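PDB 7CPX: lovastatin nonaketide synthase, polyketide synthase component from Aspergillus terreus, which assembles the dihydromonacolin L precursor of lovastatin from nine malonyl-CoA units as a homodimeric multidomain polyketide synthase, working with the partner protein LovC. Local coordinates for residues I44-F54 against I211-L219; P325-A336 against R401-L409. The protein carries 2 engineered substitutions. One frame throughout, in Å; residues are numbered along the deposited sequence.

Contact 1. Residues I44-F54 against I211-L219; sequences IPKERFDVDTF and ILGPMTFVL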
loop_
_atom_site.group_PDB
_atom_site.type_symbol
_atom_site.label_atom_id
_atom_site.label_comp_id
_atom_site.label_asym_id
_atom_site.label_seq_id
_atom_site.Cartn_x
_atom_site.Cartn_y
_atom_site.Cartn_z
ATOM N N ILE A 44 15.112 18.345 -15.447
ATOM C CA ILE A 44 13.881 17.737 -15.944
ATOM C C ILE A 44 12.702 18.446 -15.287
ATOM O O ILE A 44 12.516 18.323 -14.068
ATOM C CB ILE A 44 13.834 16.228 -15.662
ATOM C CG1 ILE A 44 15.115 15.535 -16.139
ATOM C CG2 ILE A 44 12.629 15.616 -16.344
ATOM C CD1 ILE A 44 15.445 15.775 -17.587
ATOM N N PRO A 45 11.886 19.191 -16.034
ATOM C CA PRO A 45 10.782 19.916 -15.398
ATOM C C PRO A 45 9.836 18.969 -14.679
ATOM O O PRO A 45 9.562 17.859 -15.141
ATOM C CB PRO A 45 10.092 20.619 -16.572
ATOM C CG PRO A 45 11.116 20.681 -17.644
ATOM C CD PRO A 45 11.946 19.450 -17.482
ATOM N N LYS A 46 9.331 19.423 -13.530
ATOM C CA LYS A 46 8.378 18.616 -12.778
ATOM C C LYS A 46 7.114 18.365 -13.587
ATOM O O LYS A 46 6.397 17.391 -13.335
ATOM C CB LYS A 46 8.038 19.304 -11.458
ATOM C CG LYS A 46 9.251 19.623 -10.598
ATOM C CD LYS A 46 8.872 20.461 -9.390
ATOM C CE LYS A 46 10.103 20.922 -8.627
ATOM N NZ LYS A 46 9.755 21.814 -7.486
ATOM N N GLU A 47 6.827 19.230 -14.563
ATOM C CA GLU A 47 5.674 19.012 -15.427
ATOM C C GLU A 47 5.812 17.716 -16.212
ATOM O O GLU A 47 4.805 17.092 -16.565
ATOM C CB GLU A 47 5.505 20.194 -16.379
ATOM C CG GLU A 47 5.344 21.533 -15.679
ATOM C CD GLU A 47 5.247 22.692 -16.650
ATOM O OE1 GLU A 47 5.322 22.454 -17.873
ATOM O OE2 GLU A 47 5.097 23.843 -16.190
ATOM N N ARG A 48 7.045 17.297 -16.493
ATOM C CA ARG A 48 7.296 16.046 -17.200
ATOM C C ARG A 48 7.412 14.890 -16.211
ATOM O O ARG A 48 6.608 13.954 -16.237
ATOM C CB ARG A 48 8.575 16.169 -18.037
ATOM C CG ARG A 48 8.774 17.535 -18.675
ATOM C CD ARG A 48 7.623 17.887 -19.594
ATOM N NE ARG A 48 7.530 16.931 -20.688
ATOM C CZ ARG A 48 8.232 17.013 -21.809
ATOM N NH1 ARG A 48 9.063 18.017 -22.034
ATOM N NH2 ARG A 48 8.103 16.059 -22.724
ATOM N N PHE A 49 8.409 14.955 -15.331
ATOM C CA PHE A 49 8.500 14.073 -14.178
ATOM C C PHE A 49 9.598 14.588 -13.261
ATOM O O PHE A 49 10.679 14.961 -13.728
ATOM C CB PHE A 49 8.763 12.622 -14.596
ATOM C CG PHE A 49 10.173 12.350 -15.031
ATOM C CD1 PHE A 49 11.145 12.017 -14.105
ATOM C CD2 PHE A 49 10.522 12.404 -16.365
ATOM C CE1 PHE A 49 12.440 11.762 -14.499
ATOM C CE2 PHE A 49 11.815 12.146 -16.767
ATOM C CZ PHE A 49 12.777 11.825 -15.834
ATOM N N ASP A 50 9.333 14.621 -11.959
ATOM C CA ASP A 50 10.298 15.171 -11.019
ATOM C C ASP A 50 11.496 14.240 -10.910
ATOM O O ASP A 50 11.488 13.293 -10.118
ATOM C CB ASP A 50 9.657 15.388 -9.650
ATOM C CG ASP A 50 10.544 16.175 -8.709
ATOM O OD1 ASP A 50 11.651 16.573 -9.129
ATOM O OD2 ASP A 50 10.137 16.397 -7.550
ATOM N N VAL A 51 12.531 14.502 -11.710
ATOM C CA VAL A 51 13.699 13.628 -11.714
ATOM C C VAL A 51 14.362 13.617 -10.347
ATOM O O VAL A 51 15.016 12.635 -9.973
ATOM C CB VAL A 51 14.683 14.061 -12.815
ATOM C CG1 VAL A 51 15.252 15.439 -12.513
ATOM C CG2 VAL A 51 15.790 13.037 -12.959
ATOM N N ASP A 52 14.214 14.700 -9.581
ATOM C CA ASP A 52 14.732 14.704 -8.218
ATOM C C ASP A 52 14.129 13.572 -7.401
ATOM O O ASP A 52 14.770 13.062 -6.476
ATOM C CB ASP A 52 14.452 16.051 -7.553
ATOM C CG ASP A 52 15.092 17.209 -8.290
ATOM O OD1 ASP A 52 14.627 17.537 -9.402
ATOM O OD2 ASP A 52 16.059 17.793 -7.758
ATOM N N THR A 53 12.900 13.165 -7.727
ATOM C CA THR A 53 12.318 11.981 -7.111
ATOM C C THR A 53 12.985 10.699 -7.587
ATOM O O THR A 53 12.740 9.639 -7.002
ATOM C CB THR A 53 10.818 11.913 -7.398
ATOM O OG1 THR A 53 10.596 11.910 -8.813
ATOM C CG2 THR A 53 10.107 13.100 -6.780
ATOM N N PHE A 54 13.816 10.773 -8.628
ATOM C CA PHE A 54 14.544 9.623 -9.138
ATOM C C PHE A 54 16.044 9.861 -9.216
ATOM O O PHE A 54 16.779 8.943 -9.596
ATOM C CB PHE A 54 14.027 9.237 -10.532
ATOM C CG PHE A 54 12.592 8.802 -10.548
ATOM C CD1 PHE A 54 11.575 9.730 -10.442
ATOM C CD2 PHE A 54 12.262 7.468 -10.675
ATOM C CE1 PHE A 54 10.254 9.337 -10.452
ATOM C CE2 PHE A 54 10.942 7.065 -10.685
ATOM C CZ PHE A 54 9.935 8.003 -10.571
ATOM N N ILE A 211 10.937 13.008 -23.345
ATOM C CA ILE A 211 11.204 12.702 -21.948
ATOM C C ILE A 211 9.901 12.842 -21.176
ATOM O O ILE A 211 9.563 13.927 -20.692
ATOM C CB ILE A 211 12.302 13.619 -21.384
ATOM C CG1 ILE A 211 13.656 13.226 -21.972
ATOM C CG2 ILE A 211 12.328 13.546 -19.875
ATOM C CD1 ILE A 211 14.684 14.316 -21.926
ATOM N N LEU A 212 9.160 11.740 -21.067
ATOM C CA LEU A 212 7.880 11.725 -20.380
ATOM C C LEU A 212 7.893 10.880 -19.119
ATOM O O LEU A 212 6.991 11.025 -18.289
ATOM C CB LEU A 212 6.782 11.199 -21.314
ATOM C CG LEU A 212 6.809 11.746 -22.743
ATOM C CD1 LEU A 212 5.945 10.901 -23.658
ATOM C CD2 LEU A 212 6.348 13.187 -22.764
ATOM N N GLY A 213 8.885 10.011 -18.957
ATOM C CA GLY A 213 8.979 9.170 -17.793
ATOM C C GLY A 213 10.416 8.845 -17.442
ATOM O O GLY A 213 11.334 9.005 -18.252
ATOM N N PRO A 214 10.638 8.384 -16.210
ATOM C CA PRO A 214 12.004 8.053 -15.785
ATOM C C PRO A 214 12.507 6.732 -16.330
ATOM O O PRO A 214 13.696 6.431 -16.170
ATOM C CB PRO A 214 11.886 8.012 -14.259
ATOM C CG PRO A 214 10.481 7.571 -14.027
ATOM C CD PRO A 214 9.658 8.164 -15.134
ATOM N N MET A 215 11.641 5.932 -16.957
ATOM C CA MET A 215 12.028 4.613 -17.444
ATOM C C MET A 215 13.342 4.667 -18.211
ATOM O O MET A 215 14.309 3.977 -17.873
ATOM C CB MET A 215 10.926 4.036 -18.340
ATOM C CG MET A 215 9.480 4.123 -17.863
ATOM S SD MET A 215 9.128 3.123 -16.402
ATOM C CE MET A 215 9.430 1.473 -17.028
ATOM N N THR A 216 13.383 5.492 -19.259
ATOM C CA THR A 216 14.587 5.584 -20.076
ATOM C C THR A 216 15.774 6.071 -19.255
ATOM O O THR A 216 16.887 5.554 -19.393
ATOM C CB THR A 216 14.345 6.513 -21.273
ATOM O OG1 THR A 216 15.476 6.568 -22.158
ATOM C CG2 THR A 216 13.726 7.885 -20.920
ATOM N N PHE A 217 15.560 7.074 -18.401
ATOM C CA PHE A 217 16.660 7.603 -17.604
ATOM C C PHE A 217 17.235 6.531 -16.691
ATOM O O PHE A 217 18.454 6.339 -16.630
ATOM C CB PHE A 217 16.190 8.805 -16.788
ATOM C CG PHE A 217 16.022 10.052 -17.598
ATOM C CD1 PHE A 217 14.835 10.305 -18.254
ATOM C CD2 PHE A 217 17.050 10.968 -17.706
ATOM C CE1 PHE A 217 14.674 11.447 -19.001
ATOM C CE2 PHE A 217 16.897 12.116 -18.453
ATOM C CZ PHE A 217 15.706 12.358 -19.103
ATOM N N VAL A 218 16.367 5.811 -15.980
ATOM C CA VAL A 218 16.839 4.775 -15.067
ATOM C C VAL A 218 17.550 3.674 -15.841
ATOM O O VAL A 218 18.626 3.210 -15.445
ATOM C CB VAL A 218 15.668 4.217 -14.239
ATOM C CG1 VAL A 218 16.137 3.072 -13.360
ATOM C CG2 VAL A 218 15.052 5.314 -13.393
ATOM N N LEU A 219 16.963 3.241 -16.957
ATOM C CA LEU A 219 17.566 2.170 -17.742
ATOM C C LEU A 219 18.956 2.561 -18.226
ATOM O O LEU A 219 19.922 1.809 -18.052
ATOM C CB LEU A 219 16.662 1.823 -18.924
ATOM C CG LEU A 219 15.338 1.140 -18.582
ATOM C CD1 LEU A 219 14.405 1.161 -19.778
ATOM C CD2 LEU A 219 15.576 -0.285 -18.127
#
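Phe49 and Phe217 reach each other through contrasting first torsions: Phe49 CG stands between its backbone N and carbonyl carbon (chi1 75°), which carries the ring across to residues 211-219, whereas Phe217 CG lies anti to its carbonyl carbon and turns the ring back from the first turn of helix 214-222. The rings form an offset edge-to-face pair, the Phe49 edge toward the Phe217 face, with planes at 62° and centroids 5.3 Å apart. The loop thus inserts the Phe49 ring among several partners. Phe49 is sandwiched, the Gly213-Pro214 peptide lying over one face and Ile44 CG2 over the other, while Ile211 CG2 meets its edge 3.4 Å from CE2. The other branch of Ile44 brings CD1 to 3.7 Å from Phe217 CZ.

Pro214, at the head of the helix, serves two rings. Its CG sits over the face of Phe54, 3.6 Å from that ring's centroid and 22° off the normal, and its CB makes an off-centre CH-pi contact with Phe49. At the other end, bends at chi2 and chi3 curl Arg48 so that one guanidinium face lies over Ile211 O (NH2 to O 3.3 Å), a position unsuited to a hydrogen bond; Leu212 CD2 meets the edge. The charge is answered by a salt bridge to Glu246, whose OE2 also accepts from Ile211 N.

This is a buried part of the thiolase-fold ketosynthase, near the subunit interface, where strand 203-209 passes into helix 214-222, and the Ile211 side chain is about 9 Å from that of His367, a predicted active-site residue. Ala70 of strand 69-70 packs against Ile44, Ile211 and Phe217, helix 941-947 covers Phe49 and Pro214, and Leu144 of the second subunit closes over Phe54 and Pro214.

Contact 2. Residues P325-A336 against R401-L409; sequences PAGDPQEAEAIA and RVAPFYKNL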
loop_
_atom_site.group_PDB
_atom_site.type_symbol
_atom_site.label_atom_id
_atom_site.label_comp_id
_atom_site.label_asym_id
_atom_site.label_seq_id
_atom_site.Cartn_x
_atom_site.Cartn_y
_atom_site.Cartn_z
ATOM N N PRO A 325 32.656 8.164 -23.012
ATOM C CA PRO A 325 34.117 8.006 -23.058
ATOM C C PRO A 325 34.569 6.828 -23.899
ATOM O O PRO A 325 35.668 6.868 -24.466
ATOM C CB PRO A 325 34.494 7.827 -21.581
ATOM C CG PRO A 325 33.263 7.298 -20.937
ATOM C CD PRO A 325 32.121 7.946 -21.657
ATOM N N ALA A 326 33.757 5.777 -23.998
ATOM C CA ALA A 326 34.130 4.595 -24.763
ATOM C C ALA A 326 33.705 4.675 -26.221
ATOM O O ALA A 326 34.332 4.038 -27.075
ATOM C CB ALA A 326 33.521 3.343 -24.129
ATOM N N GLY A 327 32.661 5.440 -26.527
ATOM C CA GLY A 327 32.148 5.506 -27.880
ATOM C C GLY A 327 32.781 6.602 -28.711
ATOM O O GLY A 327 33.079 6.400 -29.891
ATOM N N ASP A 328 32.992 7.769 -28.104
ATOM C CA ASP A 328 33.586 8.883 -28.839
ATOM C C ASP A 328 34.940 8.527 -29.436
ATOM O O ASP A 328 35.179 8.858 -30.611
ATOM C CB ASP A 328 33.689 10.105 -27.921
ATOM C CG ASP A 328 32.347 10.765 -27.676
ATOM O OD1 ASP A 328 31.321 10.222 -28.135
ATOM O OD2 ASP A 328 32.318 11.830 -27.025
ATOM N N PRO A 329 35.865 7.893 -28.709
ATOM C CA PRO A 329 37.138 7.511 -29.344
ATOM C C PRO A 329 36.954 6.597 -30.540
ATOM O O PRO A 329 37.666 6.740 -31.541
ATOM C CB PRO A 329 37.901 6.817 -28.206
ATOM C CG PRO A 329 37.264 7.311 -26.955
ATOM C CD PRO A 329 35.825 7.516 -27.287
ATOM N N GLN A 330 36.008 5.659 -30.465
ATOM C CA GLN A 330 35.755 4.778 -31.598
ATOM C C GLN A 330 35.296 5.575 -32.810
ATOM O O GLN A 330 35.757 5.339 -33.933
ATOM C CB GLN A 330 34.707 3.730 -31.222
ATOM C CG GLN A 330 35.117 2.818 -30.077
ATOM C CD GLN A 330 36.122 1.764 -30.493
ATOM O OE1 GLN A 330 36.419 1.605 -31.677
ATOM N NE2 GLN A 330 36.650 1.033 -29.519
ATOM N N GLU A 331 34.390 6.531 -32.600
ATOM C CA GLU A 331 33.907 7.349 -33.706
ATOM C C GLU A 331 35.023 8.200 -34.292
ATOM O O GLU A 331 35.125 8.344 -35.516
ATOM C CB GLU A 331 32.760 8.238 -33.235
ATOM C CG GLU A 331 32.178 9.103 -34.331
ATOM C CD GLU A 331 30.941 9.842 -33.884
ATOM O OE1 GLU A 331 30.790 10.073 -32.667
ATOM O OE2 GLU A 331 30.117 10.188 -34.754
ATOM N N ALA A 332 35.857 8.788 -33.435
ATOM C CA ALA A 332 36.964 9.597 -33.931
ATOM C C ALA A 332 37.929 8.752 -34.747
ATOM O O ALA A 332 38.400 9.178 -35.808
ATOM C CB ALA A 332 37.689 10.267 -32.767
ATOM N N GLU A 333 38.233 7.544 -34.269
ATOM C CA GLU A 333 39.106 6.651 -35.019
ATOM C C GLU A 333 38.489 6.283 -36.359
ATOM O O GLU A 333 39.181 6.252 -37.382
ATOM C CB GLU A 333 39.396 5.394 -34.201
ATOM C CG GLU A 333 40.281 4.384 -34.908
ATOM C CD GLU A 333 40.687 3.239 -34.003
ATOM O OE1 GLU A 333 40.266 3.231 -32.828
ATOM O OE2 GLU A 333 41.425 2.344 -34.468
ATOM N N ALA A 334 37.186 5.996 -36.372
ATOM C CA ALA A 334 36.522 5.650 -37.623
ATOM C C ALA A 334 36.593 6.805 -38.610
ATOM O O ALA A 334 36.905 6.612 -39.791
ATOM C CB ALA A 334 35.068 5.265 -37.353
ATOM N N ILE A 335 36.319 8.020 -38.138
ATOM C CA ILE A 335 36.353 9.186 -39.017
ATOM C C ILE A 335 37.757 9.387 -39.567
ATOM O O ILE A 335 37.951 9.605 -40.770
ATOM C CB ILE A 335 35.855 10.434 -38.264
ATOM C CG1 ILE A 335 34.378 10.273 -37.909
ATOM C CG2 ILE A 335 36.053 11.683 -39.107
ATOM C CD1 ILE A 335 33.843 11.356 -37.009
ATOM N N ALA A 336 38.763 9.315 -38.693
ATOM C CA ALA A 336 40.134 9.544 -39.128
ATOM C C ALA A 336 40.575 8.493 -40.137
ATOM O O ALA A 336 41.198 8.822 -41.153
ATOM C CB ALA A 336 41.072 9.552 -37.921
ATOM N N ARG A 401 41.688 10.054 -25.050
ATOM C CA ARG A 401 41.436 8.893 -25.894
ATOM C C ARG A 401 41.166 9.301 -27.335
ATOM O O ARG A 401 41.451 8.533 -28.260
ATOM C CB ARG A 401 40.255 8.094 -25.343
ATOM C CG ARG A 401 40.323 7.826 -23.849
ATOM C CD ARG A 401 39.164 6.963 -23.385
ATOM N NE ARG A 401 39.301 5.580 -23.826
ATOM C CZ ARG A 401 38.408 4.627 -23.598
ATOM N NH1 ARG A 401 37.281 4.876 -22.952
ATOM N NH2 ARG A 401 38.652 3.394 -24.031
ATOM N N VAL A 402 40.617 10.499 -27.543
ATOM C CA VAL A 402 40.319 10.976 -28.888
ATOM C C VAL A 402 41.486 11.728 -29.515
ATOM O O VAL A 402 41.518 11.892 -30.744
ATOM C CB VAL A 402 39.073 11.881 -28.869
ATOM C CG1 VAL A 402 38.805 12.445 -30.250
ATOM C CG2 VAL A 402 37.868 11.108 -28.370
ATOM N N ALA A 403 42.448 12.182 -28.713
ATOM C CA ALA A 403 43.560 12.954 -29.258
ATOM C C ALA A 403 44.295 12.234 -30.380
ATOM O O ALA A 403 44.621 12.889 -31.386
ATOM C CB ALA A 403 44.530 13.322 -28.130
ATOM N N PRO A 404 44.587 10.932 -30.291
ATOM C CA PRO A 404 45.334 10.286 -31.384
ATOM C C PRO A 404 44.661 10.433 -32.737
ATOM O O PRO A 404 45.348 10.584 -33.755
ATOM C CB PRO A 404 45.402 8.818 -30.941
ATOM C CG PRO A 404 45.214 8.850 -29.468
ATOM C CD PRO A 404 44.287 9.991 -29.200
ATOM N N PHE A 405 43.332 10.391 -32.776
ATOM C CA PHE A 405 42.578 10.494 -34.015
ATOM C C PHE A 405 42.121 11.918 -34.301
ATOM O O PHE A 405 41.397 12.143 -35.277
ATOM C CB PHE A 405 41.373 9.555 -33.966
ATOM C CG PHE A 405 41.651 8.255 -33.268
ATOM C CD1 PHE A 405 42.377 7.258 -33.895
ATOM C CD2 PHE A 405 41.195 8.034 -31.982
ATOM C CE1 PHE A 405 42.638 6.064 -33.253
ATOM C CE2 PHE A 405 41.451 6.842 -31.334
ATOM C CZ PHE A 405 42.175 5.855 -31.970
ATOM N N TYR A 406 42.525 12.880 -33.476
ATOM C CA TYR A 406 42.140 14.275 -33.635
ATOM C C TYR A 406 43.136 15.068 -34.470
ATOM O O TYR A 406 42.961 16.281 -34.633
ATOM C CB TYR A 406 41.985 14.923 -32.255
ATOM C CG TYR A 406 41.310 16.275 -32.263
ATOM C CD1 TYR A 406 39.947 16.388 -32.486
ATOM C CD2 TYR A 406 42.032 17.435 -32.031
ATOM C CE1 TYR A 406 39.325 17.620 -32.488
ATOM C CE2 TYR A 406 41.419 18.670 -32.031
ATOM C CZ TYR A 406 40.065 18.757 -32.259
ATOM O OH TYR A 406 39.451 19.989 -32.259
ATOM N N LYS A 407 44.171 14.417 -35.005
ATOM C CA LYS A 407 45.186 15.132 -35.772
ATOM C C LYS A 407 44.570 15.847 -36.968
ATOM O O LYS A 407 44.822 17.036 -37.194
ATOM C CB LYS A 407 46.270 14.156 -36.228
ATOM C CG LYS A 407 47.326 14.763 -37.138
ATOM C CD LYS A 407 48.331 13.715 -37.585
ATOM C CE LYS A 407 49.335 14.290 -38.570
ATOM N NZ LYS A 407 50.301 13.261 -39.047
ATOM N N ASN A 408 43.756 15.137 -37.745
ATOM C CA ASN A 408 43.159 15.679 -38.957
ATOM C C ASN A 408 41.753 16.216 -38.729
ATOM O O ASN A 408 41.080 16.586 -39.697
ATOM C CB ASN A 408 43.130 14.609 -40.048
ATOM C CG ASN A 408 44.470 13.928 -40.230
ATOM O OD1 ASN A 408 44.750 12.905 -39.605
ATOM N ND2 ASN A 408 45.310 14.494 -41.089
ATOM N N LEU A 409 41.295 16.268 -37.482
ATOM C CA LEU A 409 39.939 16.677 -37.154
ATOM C C LEU A 409 39.967 17.894 -36.242
ATOM O O LEU A 409 40.909 18.091 -35.467
ATOM C CB LEU A 409 39.173 15.540 -36.474
ATOM C CG LEU A 409 39.259 14.186 -37.178
ATOM C CD1 LEU A 409 38.521 13.129 -36.382
ATOM C CD2 LEU A 409 38.702 14.276 -38.585
#
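Glu333 and Phe405 make the dense centre of this contact. The ring of Phe405 lies flat against helix 327-339, with Glu333 CB above its middle, 3.4 Å from the centroid and 10° off the normal, a CH-pi contact. Because Glu333 CG is anti to the backbone N (chi1 179°) and the chain runs on extended, the carboxylate runs out past the CE1-CZ rim, nearly parallel to the ring, the planes 9° apart. Pro404 CB backs the opposite face. Small side chains let the backbones close in: Ala332 CB touches Val402 CG1 at 3.5 Å and Phe405 CB at 3.9 Å, and Ala336 CB also rests on Phe405 CB. Deeper still, Ile335 CG2 meets Leu409 CD2 at 3.7 Å.

The helix is the connection of a beta-alpha-beta crossover in the thiolase fold, joining the neighbouring parallel strands 316-318 and 356-358; Leu409 opens the next strand of that sheet, 409-410. Ile335 and Leu409 both pack on Val358, and at the start of the helix Asp328, bonded through OD2 to Trp235 N, has its side chain about 6 Å from that of the predicted catalytic His320.

Toward solvent the contact thins to exposed Arg401 and Pro325. Arg401 lays one guanidinium face over Pro329 CG, and its CB is 3.5 Å from that same CG. NH1 comes 3.0 Å from Pro325 O, but at an angle too poor for a hydrogen bond.

Overall arrangement
Both contacts belong to the ketosynthase, yet they share no helix or strand: their centres lie 32 Å apart and their nearest atoms about 14 Å. Contact 1 is core, every touching residue buried, and joins the loop 44-54 to the start of helix 214-222 where the second subunit packs. Contact 2 is only partly buried, touches no other chain, and fastens the loop before the edge strand 409-410 onto helix 327-339. The chemistry follows the setting. In contact 1 Phe49 pairs with one ring and shares a proline with another, and the one charged side chain touching across is salt-bridged; in contact 2 a glutamate's aliphatic part covers one ring beside alanines, an arginine at the margin.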